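Local coordinates for protein homospermidine synthase (Legionella pneumophila subsp. pneumophila str. Philadelphia 1, PDB 2PH5) that probably makes the polyamine homospermidine as an NAD-dependent homospermidine synthase, with NAD bound at a Rossmann-type nucleotide-binding domain, at residues C263-V276 with H287-N301. Residues are numbered along the deposited sequence; the frame is centred on the assembly and turned at random.
Sequences CAIYLSRPSAGVMV and HGFLITHAETISLTN
V276 and G288 pair as antiparallel, hydrogen-bonded neighbours: V276 N donates to G288 O at 2.9 Å, and G288 N returns a bond to V276 O. M275 and F289 form the adjoining non-hydrogen-bonded pair, and beyond them L290 N donates to V274 O at 2.9 Å. The pairing goes no further: V274 is preceded by the short 3-10 segment 271-273, and 287-301 bends through an inverse gamma turn centred on L290.

On the sheet face of M275 and F289, the bent selenomethionine chain lies over one face of the phenyl ring in a Met-aromatic contact. Its turns at both chi2 (-59°) and chi3 (-71°) bring SE 3.8 Å from the F289 ring centroid and carry CE over the same face, almost on the ring normal. At the edge of this ring, in its plane, sits A272 O, 3.2 Å from F289 CD2; that carbonyl also accepts a hydrogen bond from K335. V276 lies on the other face, where its CG1 meets L290 CD2 at 3.4 Å, while V274 CG1 runs alongside the same leucine.

The two strands are the arms of a beta hairpin, 275-278 with 286-289, in the saccharopine dehydrogenase C-terminal family region. Its H287 reaches the dimer partner, hydrogen-bonding through NE2 to E338 of the second subunit. S271 CB packs against T292 CG2, and the S271 hydroxyl, OG, is hydrogen-bonded to E234 O.

A second, separate patch joins C263 and A264, at strand 264-267, to helix 295-302. I297 spreads its two branches there, CD1 against A264 CB and CG2 against C263 SG (3.6 Å). With CG2 anti to the backbone N, the T300 methyl faces C263 CB, and OG1 bonds back to T296 O at 2.7 Å.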
ATOM      1  N   CYS A 263     -11.572   0.915 -30.414  1.00 46.53           N
ATOM      2  CA  CYS A 263     -11.263   2.047 -29.541  1.00 42.74           C
ATOM      3  C   CYS A 263     -10.375   1.709 -28.344  1.00 41.35           C
ATOM      4  O   CYS A 263      -9.760   2.604 -27.763  1.00 40.14           O
ATOM      5  CB  CYS A 263     -12.555   2.642 -28.996  1.00 41.66           C
ATOM      6  SG  CYS A 263     -13.349   1.564 -27.769  1.00 41.31           S
ATOM      7  N   ALA A 264     -10.315   0.433 -27.969  1.00 39.47           N
ATOM      8  CA  ALA A 264      -9.533   0.025 -26.803  1.00 37.86           C
ATOM      9  C   ALA A 264      -8.085  -0.367 -27.031  1.00 37.27           C
ATOM     10  O   ALA A 264      -7.701  -0.899 -28.076  1.00 37.96           O
ATOM     11  CB  ALA A 264     -10.246  -1.104 -26.064  1.00 37.17           C
ATOM     12  N   ILE A 265      -7.292  -0.105 -26.007  1.00 34.60           N
ATOM     13  CA  ILE A 265      -5.884  -0.417 -26.016  1.00 33.03           C
ATOM     14  C   ILE A 265      -5.652  -1.165 -24.709  1.00 30.26           C
ATOM     15  O   ILE A 265      -6.350  -0.939 -23.720  1.00 28.23           O
ATOM     16  CB  ILE A 265      -5.050   0.886 -26.084  1.00 35.42           C
ATOM     17  CG1 ILE A 265      -3.566   0.577 -25.943  1.00 37.91           C
ATOM     18  CG2 ILE A 265      -5.496   1.860 -24.999  1.00 37.57           C
ATOM     19  CD1 ILE A 265      -2.716   1.825 -25.831  1.00 39.21           C
ATOM     20  N   TYR A 266      -4.703  -2.087 -24.706  1.00 29.60           N
ATOM     21  CA  TYR A 266      -4.436  -2.838 -23.495  1.00 28.47           C
ATOM     22  C   TYR A 266      -2.984  -2.723 -23.103  1.00 28.08           C
ATOM     23  O   TYR A 266      -2.145  -2.307 -23.896  1.00 26.26           O
ATOM     24  CB  TYR A 266      -4.827  -4.308 -23.679  1.00 28.53           C
ATOM     25  CG  TYR A 266      -6.307  -4.494 -23.919  1.00 32.11           C
ATOM     26  CD1 TYR A 266      -6.874  -4.184 -25.156  1.00 33.76           C
ATOM     27  CD2 TYR A 266      -7.157  -4.899 -22.889  1.00 31.27           C
ATOM     28  CE1 TYR A 266      -8.249  -4.261 -25.361  1.00 33.16           C
ATOM     29  CE2 TYR A 266      -8.535  -4.979 -23.085  1.00 31.88           C
ATOM     30  CZ  TYR A 266      -9.070  -4.656 -24.320  1.00 32.57           C
ATOM     31  OH  TYR A 266     -10.428  -4.696 -24.504  1.00 33.63           O
ATOM     32  N   LEU A 267      -2.705  -3.067 -21.856  1.00 29.62           N
ATOM     33  CA  LEU A 267      -1.355  -3.024 -21.322  1.00 30.35           C
ATOM     34  C   LEU A 267      -1.049  -4.418 -20.786  1.00 31.83           C
ATOM     35  O   LEU A 267      -1.939  -5.099 -20.280  1.00 30.56           O
ATOM     36  CB  LEU A 267      -1.275  -1.981 -20.206  1.00 28.78           C
ATOM     37  CG  LEU A 267      -0.612  -0.625 -20.484  1.00 29.20           C
ATOM     38  CD1 LEU A 267      -1.067  -0.042 -21.806  1.00 28.24           C
ATOM     39  CD2 LEU A 267      -0.924   0.320 -19.336  1.00 25.27           C
ATOM     40  N   SER A 268       0.199  -4.852 -20.922  1.00 34.89           N
ATOM     41  CA  SER A 268       0.598  -6.174 -20.440  1.00 38.11           C
ATOM     42  C   SER A 268       0.323  -6.320 -18.945  1.00 38.20           C
ATOM     43  O   SER A 268      -0.462  -7.169 -18.526  1.00 41.32           O
ATOM     44  CB  SER A 268       2.088  -6.414 -20.700  1.00 38.44           C
ATOM     45  OG  SER A 268       2.418  -6.152 -22.052  1.00 39.74           O
ATOM     46  N   ARG A 269       0.971  -5.483 -18.146  1.00 37.50           N
ATOM     47  CA  ARG A 269       0.819  -5.502 -16.693  1.00 38.67           C
ATOM     48  C   ARG A 269      -0.646  -5.526 -16.233  1.00 35.92           C
ATOM     49  O   ARG A 269      -1.523  -5.002 -16.919  1.00 37.04           O
ATOM     50  CB  ARG A 269       1.539  -4.282 -16.111  1.00 41.25           C
ATOM     51  CG  ARG A 269       2.976  -4.168 -16.604  1.00 47.55           C
ATOM     52  CD  ARG A 269       3.691  -2.977 -16.022  1.00 52.68           C
ATOM     53  NE  ARG A 269       3.792  -3.067 -14.572  1.00 56.54           N
ATOM     54  CZ  ARG A 269       4.461  -2.202 -13.819  1.00 59.87           C
ATOM     55  NH1 ARG A 269       5.091  -1.178 -14.384  1.00 60.97           N
ATOM     56  NH2 ARG A 269       4.498  -2.359 -12.503  1.00 61.33           N
ATOM     57  N   PRO A 270      -0.928  -6.164 -15.077  1.00 33.97           N
ATOM     58  CA  PRO A 270      -2.297  -6.243 -14.535  1.00 30.77           C
ATOM     59  C   PRO A 270      -2.741  -4.831 -14.158  1.00 27.31           C
ATOM     60  O   PRO A 270      -1.916  -4.006 -13.766  1.00 24.02           O
ATOM     61  CB  PRO A 270      -2.144  -7.124 -13.294  1.00 32.09           C
ATOM     62  CG  PRO A 270      -0.931  -7.942 -13.580  1.00 34.23           C
ATOM     63  CD  PRO A 270       0.001  -6.968 -14.267  1.00 33.35           C
ATOM     64  N   SER A 271      -4.040  -4.561 -14.259  1.00 26.37           N
ATOM     65  CA  SER A 271      -4.558  -3.229 -13.959  1.00 25.70           C
ATOM     66  C   SER A 271      -4.153  -2.736 -12.564  1.00 24.90           C
ATOM     67  O   SER A 271      -3.852  -1.545 -12.371  1.00 22.97           O
ATOM     68  CB  SER A 271      -6.084  -3.191 -14.132  1.00 24.77           C
ATOM     69  OG  SER A 271      -6.761  -3.933 -13.133  1.00 29.27           O
ATOM     70  N   ALA A 272      -4.124  -3.653 -11.600  1.00 21.61           N
ATOM     71  CA  ALA A 272      -3.733  -3.310 -10.236  1.00 20.53           C
ATOM     72  C   ALA A 272      -2.234  -2.977 -10.160  1.00 19.67           C
ATOM     73  O   ALA A 272      -1.728  -2.554  -9.117  1.00 19.30           O
ATOM     74  CB  ALA A 272      -4.058  -4.468  -9.291  1.00 21.04           C
ATOM     75  N   GLY A 273      -1.523  -3.176 -11.267  1.00 18.37           N
ATOM     76  CA  GLY A 273      -0.098  -2.888 -11.299  1.00 18.58           C
ATOM     77  C   GLY A 273       0.232  -1.634 -12.102  1.00 19.27           C
ATOM     78  O   GLY A 273       1.398  -1.354 -12.378  1.00 21.04           O
ATOM     79  N   VAL A 274      -0.804  -0.891 -12.479  1.00 18.76           N
ATOM     80  CA  VAL A 274      -0.664   0.341 -13.245  1.00 20.02           C
ATOM     81  C   VAL A 274      -1.289   1.505 -12.467  1.00 21.98           C
ATOM     82  O   VAL A 274      -2.449   1.436 -12.060  1.00 22.12           O
ATOM     83  CB  VAL A 274      -1.399   0.252 -14.610  1.00 19.81           C
ATOM     84  CG1 VAL A 274      -1.039   1.449 -15.475  1.00 17.15           C
ATOM     85  CG2 VAL A 274      -1.055  -1.052 -15.320  1.00 18.74           C
HETATM   86  N   MSE A 275      -0.526   2.570 -12.256  1.00 23.67           N
HETATM   87  CA  MSE A 275      -1.027   3.736 -11.542  1.00 24.52           C
HETATM   88  C   MSE A 275      -1.197   4.900 -12.523  1.00 24.58           C
HETATM   89  O   MSE A 275      -0.428   5.051 -13.476  1.00 25.32           O
HETATM   90  CB  MSE A 275      -0.039   4.150 -10.446  1.00 31.09           C
HETATM   91  CG  MSE A 275       0.343   3.059  -9.462  1.00 36.93           C
HETATM   92 SE   MSE A 275      -1.169   2.331  -8.504  1.00 51.78          SE
HETATM   93  CE  MSE A 275      -1.577   3.848  -7.362  1.00 41.93           C
ATOM     94  N   VAL A 276      -2.208   5.723 -12.291  1.00 22.65           N
ATOM     95  CA  VAL A 276      -2.446   6.876 -13.143  1.00 19.79           C
ATOM     96  C   VAL A 276      -2.693   8.086 -12.247  1.00 20.50           C
ATOM     97  O   VAL A 276      -3.243   7.963 -11.152  1.00 21.78           O
ATOM     98  CB  VAL A 276      -3.670   6.668 -14.057  1.00 20.09           C
ATOM     99  CG1 VAL A 276      -3.291   5.825 -15.277  1.00 18.78           C
ATOM    100  CG2 VAL A 276      -4.771   5.994 -13.273  1.00 19.42           C
ATOM    101  N   HIS A 287      -2.728   9.199  -6.861  1.00 23.95           N
ATOM    102  CA  HIS A 287      -2.368   8.143  -7.797  1.00 23.46           C
ATOM    103  C   HIS A 287      -3.341   6.987  -7.629  1.00 23.49           C
ATOM    104  O   HIS A 287      -3.296   6.262  -6.635  1.00 24.86           O
ATOM    105  CB  HIS A 287      -0.944   7.636  -7.560  1.00 22.01           C
ATOM    106  CG  HIS A 287       0.123   8.590  -8.001  1.00 23.55           C
ATOM    107  ND1 HIS A 287       1.449   8.224  -8.109  1.00 17.25           N
ATOM    108  CD2 HIS A 287       0.065   9.901  -8.339  1.00 22.60           C
ATOM    109  CE1 HIS A 287       2.160   9.269  -8.495  1.00 20.77           C
ATOM    110  NE2 HIS A 287       1.345  10.298  -8.641  1.00 23.59           N
ATOM    111  N   GLY A 288      -4.222   6.808  -8.604  1.00 21.92           N
ATOM    112  CA  GLY A 288      -5.175   5.716  -8.514  1.00 20.88           C
ATOM    113  C   GLY A 288      -4.763   4.505  -9.337  1.00 19.73           C
ATOM    114  O   GLY A 288      -3.907   4.607 -10.218  1.00 20.10           O
ATOM    115  N   PHE A 289      -5.352   3.352  -9.038  1.00 17.70           N
ATOM    116  CA  PHE A 289      -5.071   2.134  -9.784  1.00 18.07           C
ATOM    117  C   PHE A 289      -5.891   2.212 -11.065  1.00 17.43           C
ATOM    118  O   PHE A 289      -7.054   2.626 -11.034  1.00 14.47           O
ATOM    119  CB  PHE A 289      -5.499   0.878  -9.000  1.00 17.81           C
ATOM    120  CG  PHE A 289      -4.654   0.588  -7.800  1.00 18.83           C
ATOM    121  CD1 PHE A 289      -4.936   1.191  -6.576  1.00 19.65           C
ATOM    122  CD2 PHE A 289      -3.551  -0.258  -7.899  1.00 16.21           C
ATOM    123  CE1 PHE A 289      -4.132   0.962  -5.462  1.00 18.57           C
ATOM    124  CE2 PHE A 289      -2.739  -0.496  -6.795  1.00 17.86           C
ATOM    125  CZ  PHE A 289      -3.028   0.117  -5.569  1.00 19.83           C
ATOM    126  N   LEU A 290      -5.289   1.825 -12.185  1.00 17.82           N
ATOM    127  CA  LEU A 290      -5.986   1.847 -13.466  1.00 20.28           C
ATOM    128  C   LEU A 290      -6.788   0.552 -13.641  1.00 22.48           C
ATOM    129  O   LEU A 290      -6.624  -0.177 -14.618  1.00 21.82           O
ATOM    130  CB  LEU A 290      -4.972   2.036 -14.602  1.00 19.16           C
ATOM    131  CG  LEU A 290      -5.377   2.133 -16.087  1.00 20.60           C
ATOM    132  CD1 LEU A 290      -6.745   2.728 -16.285  1.00 18.67           C
ATOM    133  CD2 LEU A 290      -4.317   2.960 -16.802  1.00 19.97           C
ATOM    134  N   ILE A 291      -7.644   0.287 -12.655  1.00 25.77           N
ATOM    135  CA  ILE A 291      -8.517  -0.879 -12.629  1.00 30.24           C
ATOM    136  C   ILE A 291      -9.421  -0.870 -13.847  1.00 32.27           C
ATOM    137  O   ILE A 291     -10.033   0.139 -14.168  1.00 33.79           O
ATOM    138  CB  ILE A 291      -9.407  -0.892 -11.352  1.00 31.43           C
ATOM    139  CG1 ILE A 291      -8.831  -1.848 -10.311  1.00 32.78           C
ATOM    140  CG2 ILE A 291     -10.810  -1.367 -11.680  1.00 32.84           C
ATOM    141  CD1 ILE A 291      -7.469  -1.498  -9.853  1.00 31.61           C
ATOM    142  N   THR A 292      -9.519  -2.008 -14.514  1.00 36.21           N
ATOM    143  CA  THR A 292     -10.340  -2.133 -15.710  1.00 41.26           C
ATOM    144  C   THR A 292     -11.848  -2.113 -15.415  1.00 43.56           C
ATOM    145  O   THR A 292     -12.267  -2.324 -14.275  1.00 43.05           O
ATOM    146  CB  THR A 292     -10.008  -3.454 -16.405  1.00 42.18           C
ATOM    147  OG1 THR A 292     -10.464  -4.540 -15.589  1.00 44.40           O
ATOM    148  CG2 THR A 292      -8.503  -3.589 -16.591  1.00 41.46           C
ATOM    149  N   HIS A 293     -12.658  -1.844 -16.438  1.00 46.42           N
ATOM    150  CA  HIS A 293     -14.122  -1.867 -16.285  1.00 51.26           C
ATOM    151  C   HIS A 293     -14.880  -2.094 -17.592  1.00 53.27           C
ATOM    152  O   HIS A 293     -14.293  -2.118 -18.678  1.00 54.08           O
ATOM    153  CB  HIS A 293     -14.636  -0.600 -15.597  1.00 52.63           C
ATOM    154  CG  HIS A 293     -15.148  -0.833 -14.205  1.00 52.87           C
ATOM    155  ND1 HIS A 293     -16.293  -1.557 -13.940  1.00 51.93           N
ATOM    156  CD2 HIS A 293     -14.670  -0.437 -13.002  1.00 52.24           C
ATOM    157  CE1 HIS A 293     -16.498  -1.593 -12.636  1.00 52.46           C
ATOM    158  NE2 HIS A 293     -15.526  -0.920 -12.042  1.00 51.86           N
ATOM    159  N   ALA A 294     -16.192  -2.263 -17.480  1.00 55.21           N
ATOM    160  CA  ALA A 294     -17.025  -2.521 -18.652  1.00 57.02           C
ATOM    161  C   ALA A 294     -17.369  -1.264 -19.434  1.00 57.15           C
ATOM    162  O   ALA A 294     -17.143  -1.195 -20.644  1.00 59.40           O
ATOM    163  CB  ALA A 294     -18.309  -3.233 -18.226  1.00 57.52           C
ATOM    164  N   GLU A 295     -17.912  -0.276 -18.730  1.00 56.71           N
ATOM    165  CA  GLU A 295     -18.326   0.982 -19.339  1.00 56.18           C
ATOM    166  C   GLU A 295     -17.197   1.826 -19.937  1.00 54.88           C
ATOM    167  O   GLU A 295     -17.371   3.025 -20.165  1.00 55.24           O
ATOM    168  CB  GLU A 295     -19.110   1.822 -18.318  1.00 58.38           C
ATOM    169  CG  GLU A 295     -20.536   2.172 -18.755  1.00 59.62           C
ATOM    170  CD  GLU A 295     -21.277   3.046 -17.751  1.00 59.15           C
ATOM    171  OE1 GLU A 295     -22.423   3.446 -18.047  1.00 62.12           O
ATOM    172  OE2 GLU A 295     -20.723   3.333 -16.673  1.00 56.85           O
ATOM    173  N   THR A 296     -16.043   1.214 -20.183  1.00 51.10           N
ATOM    174  CA  THR A 296     -14.932   1.953 -20.772  1.00 47.16           C
ATOM    175  C   THR A 296     -15.124   1.997 -22.284  1.00 44.83           C
ATOM    176  O   THR A 296     -15.054   3.059 -22.897  1.00 43.66           O
ATOM    177  CB  THR A 296     -13.567   1.296 -20.465  1.00 47.16           C
ATOM    178  OG1 THR A 296     -13.372   1.239 -19.049  1.00 48.32           O
ATOM    179  CG2 THR A 296     -12.439   2.096 -21.092  1.00 45.48           C
ATOM    180  N   ILE A 297     -15.383   0.838 -22.878  1.00 41.34           N
ATOM    181  CA  ILE A 297     -15.577   0.758 -24.315  1.00 39.83           C
ATOM    182  C   ILE A 297     -16.892   1.398 -24.752  1.00 39.08           C
ATOM    183  O   ILE A 297     -16.953   2.089 -25.771  1.00 35.56           O
ATOM    184  CB  ILE A 297     -15.555  -0.699 -24.785  1.00 40.93           C
ATOM    185  CG1 ILE A 297     -14.299  -1.388 -24.247  1.00 42.24           C
ATOM    186  CG2 ILE A 297     -15.620  -0.757 -26.308  1.00 40.98           C
ATOM    187  CD1 ILE A 297     -13.016  -0.603 -24.448  1.00 42.12           C
ATOM    188  N   SER A 298     -17.941   1.164 -23.972  1.00 39.62           N
ATOM    189  CA  SER A 298     -19.252   1.716 -24.276  1.00 40.37           C
ATOM    190  C   SER A 298     -19.239   3.246 -24.222  1.00 40.46           C
ATOM    191  O   SER A 298     -19.828   3.902 -25.079  1.00 42.38           O
ATOM    192  CB  SER A 298     -20.294   1.160 -23.305  1.00 40.36           C
ATOM    193  OG  SER A 298     -19.950   1.459 -21.962  1.00 44.55           O
ATOM    194  N   LEU A 299     -18.569   3.817 -23.228  1.00 39.03           N
ATOM    195  CA  LEU A 299     -18.509   5.271 -23.116  1.00 38.16           C
ATOM    196  C   LEU A 299     -17.662   5.872 -24.224  1.00 36.35           C
ATOM    197  O   LEU A 299     -18.044   6.869 -24.832  1.00 36.65           O
ATOM    198  CB  LEU A 299     -17.934   5.695 -21.760  1.00 39.55           C
ATOM    199  CG  LEU A 299     -18.856   5.490 -20.562  1.00 41.05           C
ATOM    200  CD1 LEU A 299     -18.146   5.879 -19.273  1.00 42.88           C
ATOM    201  CD2 LEU A 299     -20.117   6.315 -20.758  1.00 42.89           C
ATOM    202  N   THR A 300     -16.509   5.265 -24.482  1.00 33.76           N
ATOM    203  CA  THR A 300     -15.613   5.761 -25.520  1.00 31.01           C
ATOM    204  C   THR A 300     -16.329   5.866 -26.870  1.00 30.92           C
ATOM    205  O   THR A 300     -16.303   6.923 -27.506  1.00 30.53           O
ATOM    206  CB  THR A 300     -14.373   4.857 -25.659  1.00 28.93           C
ATOM    207  OG1 THR A 300     -13.650   4.848 -24.424  1.00 27.98           O
ATOM    208  CG2 THR A 300     -13.466   5.368 -26.759  1.00 29.26           C
ATOM    209  N   ASN A 301     -16.968   4.777 -27.293  1.00 28.10           N
ATOM    210  CA  ASN A 301     -17.696   4.755 -28.551  1.00 27.25           C
ATOM    211  C   ASN A 301     -18.835   5.774 -28.504  1.00 28.67           C
ATOM    212  O   ASN A 301     -19.112   6.455 -29.487  1.00 28.54           O
ATOM    213  CB  ASN A 301     -18.264   3.357 -28.826  1.00 26.55           C
ATOM    214  CG  ASN A 301     -17.182   2.335 -29.155  1.00 26.61           C
ATOM    215  OD1 ASN A 301     -16.015   2.687 -29.335  1.00 26.73           O
ATOM    216  ND2 ASN A 301     -17.570   1.068 -29.251  1.00 23.35           N
TER